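Local atomic coordinates of EH1AB1 (PDB entry 6RKY), a protein that probably hydrolyses carboxylic esters as a serine hydrolase of the alpha/beta hydrolase fold, here holding a hexylphosphonate-type bipyridinyl ligand. Residues L201-T206 with T298-F303. Numbering follows the deposited sequence.
With ZK8 (hexyl-[2-(3-oxidanylpyridin-2-yl)pyridin-3-yl]oxy-phosphinic acid), chain F.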
# COMPACT_ATOMS: atom_id res chain seq x y z
N LEU A 201 -1.82 7.35 -8.32
CA LEU A 201 -2.98 8.26 -8.23
C LEU A 201 -3.13 8.79 -6.80
O LEU A 201 -3.66 8.06 -5.93
CB LEU A 201 -4.23 7.51 -8.67
CG LEU A 201 -4.14 6.73 -9.97
CD1 LEU A 201 -5.50 6.13 -10.32
CD2 LEU A 201 -3.62 7.61 -11.12
N ILE A 202 -2.71 10.03 -6.58
CA ILE A 202 -2.81 10.75 -5.28
C ILE A 202 -4.12 11.54 -5.30
O ILE A 202 -4.24 12.50 -6.10
CB ILE A 202 -1.57 11.64 -5.06
CG1 ILE A 202 -0.26 10.88 -5.32
CG2 ILE A 202 -1.59 12.28 -3.68
CD1 ILE A 202 -0.16 9.56 -4.59
N TYR A 203 -5.09 11.10 -4.50
CA TYR A 203 -6.46 11.68 -4.36
C TYR A 203 -6.90 12.20 -5.73
O TYR A 203 -7.25 13.36 -5.86
CB TYR A 203 -6.57 12.65 -3.17
CG TYR A 203 -5.44 13.61 -2.96
CD1 TYR A 203 -5.13 14.56 -3.92
CD2 TYR A 203 -4.71 13.62 -1.77
CE1 TYR A 203 -4.11 15.48 -3.72
CE2 TYR A 203 -3.69 14.53 -1.55
CZ TYR A 203 -3.38 15.46 -2.54
OH TYR A 203 -2.36 16.35 -2.32
N PRO A 204 -6.95 11.32 -6.78
CA PRO A 204 -7.37 11.73 -8.12
C PRO A 204 -8.85 12.09 -8.24
O PRO A 204 -9.62 11.71 -7.36
CB PRO A 204 -7.15 10.47 -8.96
CG PRO A 204 -7.34 9.34 -7.97
CD PRO A 204 -6.69 9.87 -6.71
N ALA A 205 -9.20 12.80 -9.33
CA ALA A 205 -10.58 13.15 -9.76
C ALA A 205 -10.97 12.25 -10.93
O ALA A 205 -10.44 12.47 -12.01
CB ALA A 205 -10.66 14.62 -10.13
N THR A 206 -11.87 11.30 -10.73
CA THR A 206 -12.17 10.21 -11.69
C THR A 206 -13.62 10.26 -12.18
O THR A 206 -13.97 9.44 -13.06
CB THR A 206 -11.85 8.84 -11.07
OG1 THR A 206 -12.74 8.61 -9.97
CG2 THR A 206 -10.42 8.71 -10.60
N THR A 298 -7.23 13.63 7.61
CA THR A 298 -6.49 14.68 6.85
C THR A 298 -7.26 15.01 5.57
O THR A 298 -8.17 14.27 5.22
CB THR A 298 -5.02 14.29 6.60
OG1 THR A 298 -4.28 15.49 6.37
CG2 THR A 298 -4.83 13.36 5.43
N ILE A 299 -6.83 16.07 4.88
CA ILE A 299 -7.63 16.77 3.83
C ILE A 299 -6.96 16.60 2.47
O ILE A 299 -5.78 16.27 2.42
CB ILE A 299 -7.76 18.26 4.19
CG1 ILE A 299 -6.39 18.91 4.37
CG2 ILE A 299 -8.66 18.45 5.41
CD1 ILE A 299 -6.44 20.40 4.54
N HIS A 300 -7.72 16.86 1.40
CA HIS A 300 -7.20 17.11 0.04
C HIS A 300 -6.05 18.11 0.12
O HIS A 300 -6.18 19.09 0.87
CB HIS A 300 -8.31 17.65 -0.86
CG HIS A 300 -7.94 17.60 -2.29
ND1 HIS A 300 -8.07 16.44 -3.03
CD2 HIS A 300 -7.40 18.52 -3.12
CE1 HIS A 300 -7.68 16.66 -4.26
NE2 HIS A 300 -7.27 17.94 -4.35
N GLY A 301 -4.96 17.87 -0.61
CA GLY A 301 -3.80 18.78 -0.67
C GLY A 301 -2.66 18.39 0.24
O GLY A 301 -1.56 18.92 0.02
N PHE A 302 -2.88 17.50 1.22
CA PHE A 302 -1.92 17.20 2.33
C PHE A 302 -0.61 16.62 1.78
O PHE A 302 0.44 16.78 2.41
CB PHE A 302 -2.55 16.26 3.36
CG PHE A 302 -2.48 14.79 3.04
CD1 PHE A 302 -3.35 14.22 2.11
CD2 PHE A 302 -1.60 13.96 3.73
CE1 PHE A 302 -3.29 12.87 1.84
CE2 PHE A 302 -1.55 12.60 3.46
CZ PHE A 302 -2.39 12.06 2.51
N PHE A 303 -0.66 16.01 0.60
CA PHE A 303 0.51 15.40 -0.08
C PHE A 303 1.56 16.45 -0.44
O PHE A 303 2.73 16.08 -0.61
CB PHE A 303 0.07 14.69 -1.35
CG PHE A 303 1.06 13.69 -1.88
CD1 PHE A 303 1.88 14.01 -2.95
CD2 PHE A 303 1.10 12.40 -1.36
CE1 PHE A 303 2.73 13.07 -3.49
CE2 PHE A 303 1.97 11.46 -1.90
CZ PHE A 303 2.77 11.80 -2.96
C10 ZK8 F . -2.80 20.88 -4.29
C11 ZK8 F . -3.05 19.82 -5.17
C12 ZK8 F . -4.23 19.80 -5.94
C13 ZK8 F . -5.71 23.01 -4.70
C14 ZK8 F . -7.03 23.25 -5.18
C15 ZK8 F . -7.69 24.44 -4.84
C16 ZK8 F . -7.07 25.41 -4.04
C17 ZK8 F . -5.77 25.19 -3.57
P01 ZK8 F . -6.73 19.48 -7.63
C01 ZK8 F . -8.48 19.28 -7.37
C07 ZK8 F . -5.19 20.82 -5.84
N01 ZK8 F . -3.77 21.78 -4.30
C02 ZK8 F . -9.39 19.53 -8.57
C08 ZK8 F . -4.93 21.91 -4.94
N02 ZK8 F . -5.26 24.02 -3.96
O02 ZK8 F . -7.73 22.33 -6.00
C03 ZK8 F . -10.27 18.34 -8.94
O03 ZK8 F . -6.41 20.75 -6.64
C04 ZK8 F . -11.43 18.76 -9.84
C05 ZK8 F . -11.16 18.46 -11.32
C06 ZK8 F . -11.62 19.62 -12.21
O1 ZK8 F . -6.34 19.61 -9.07
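Ile-202, the last residue of its strand, lays CG2 over one face of the Phe-303 ring, a CH-pi contact with the methyl 3.8 Å from the ring centroid. The same CG2 lies over the centre of one face of the Tyr-203 ring. At Tyr-203 the chain leaves the strand with positive phi (34°), and chi1 of 42° puts CG between the backbone N and the carbonyl carbon, the ring pointing into the turn at 299-302. Its CD1 lies 3.3 Å from His-300 CE1, the two planes oblique at 47°, while its CE2 edge meets the rim of Phe-302. Tyr-203 OH reaches past Gly-301 to take a weak, bent hydrogen bond from Phe-303 N (3.4 Å). Further on, Ala-205 CB touches the ligand's hexyl chain at C03, 3.9 Å away, and His-300 NE2 approaches C01 beside the phosphorus. His-300 makes weak hydrogen bonds through ND1 to Asp-270 OD1 and through NE2 to Ser-175 OG, consistent with the histidine of a Ser-His-Asp triad, and Tyr-203 CE1 lies over one face of its ring. Strand 199-202 runs between strands 169-174 and 262-267 of the central sheet, while helices 114-124 and 311-327 pack against Phe-303.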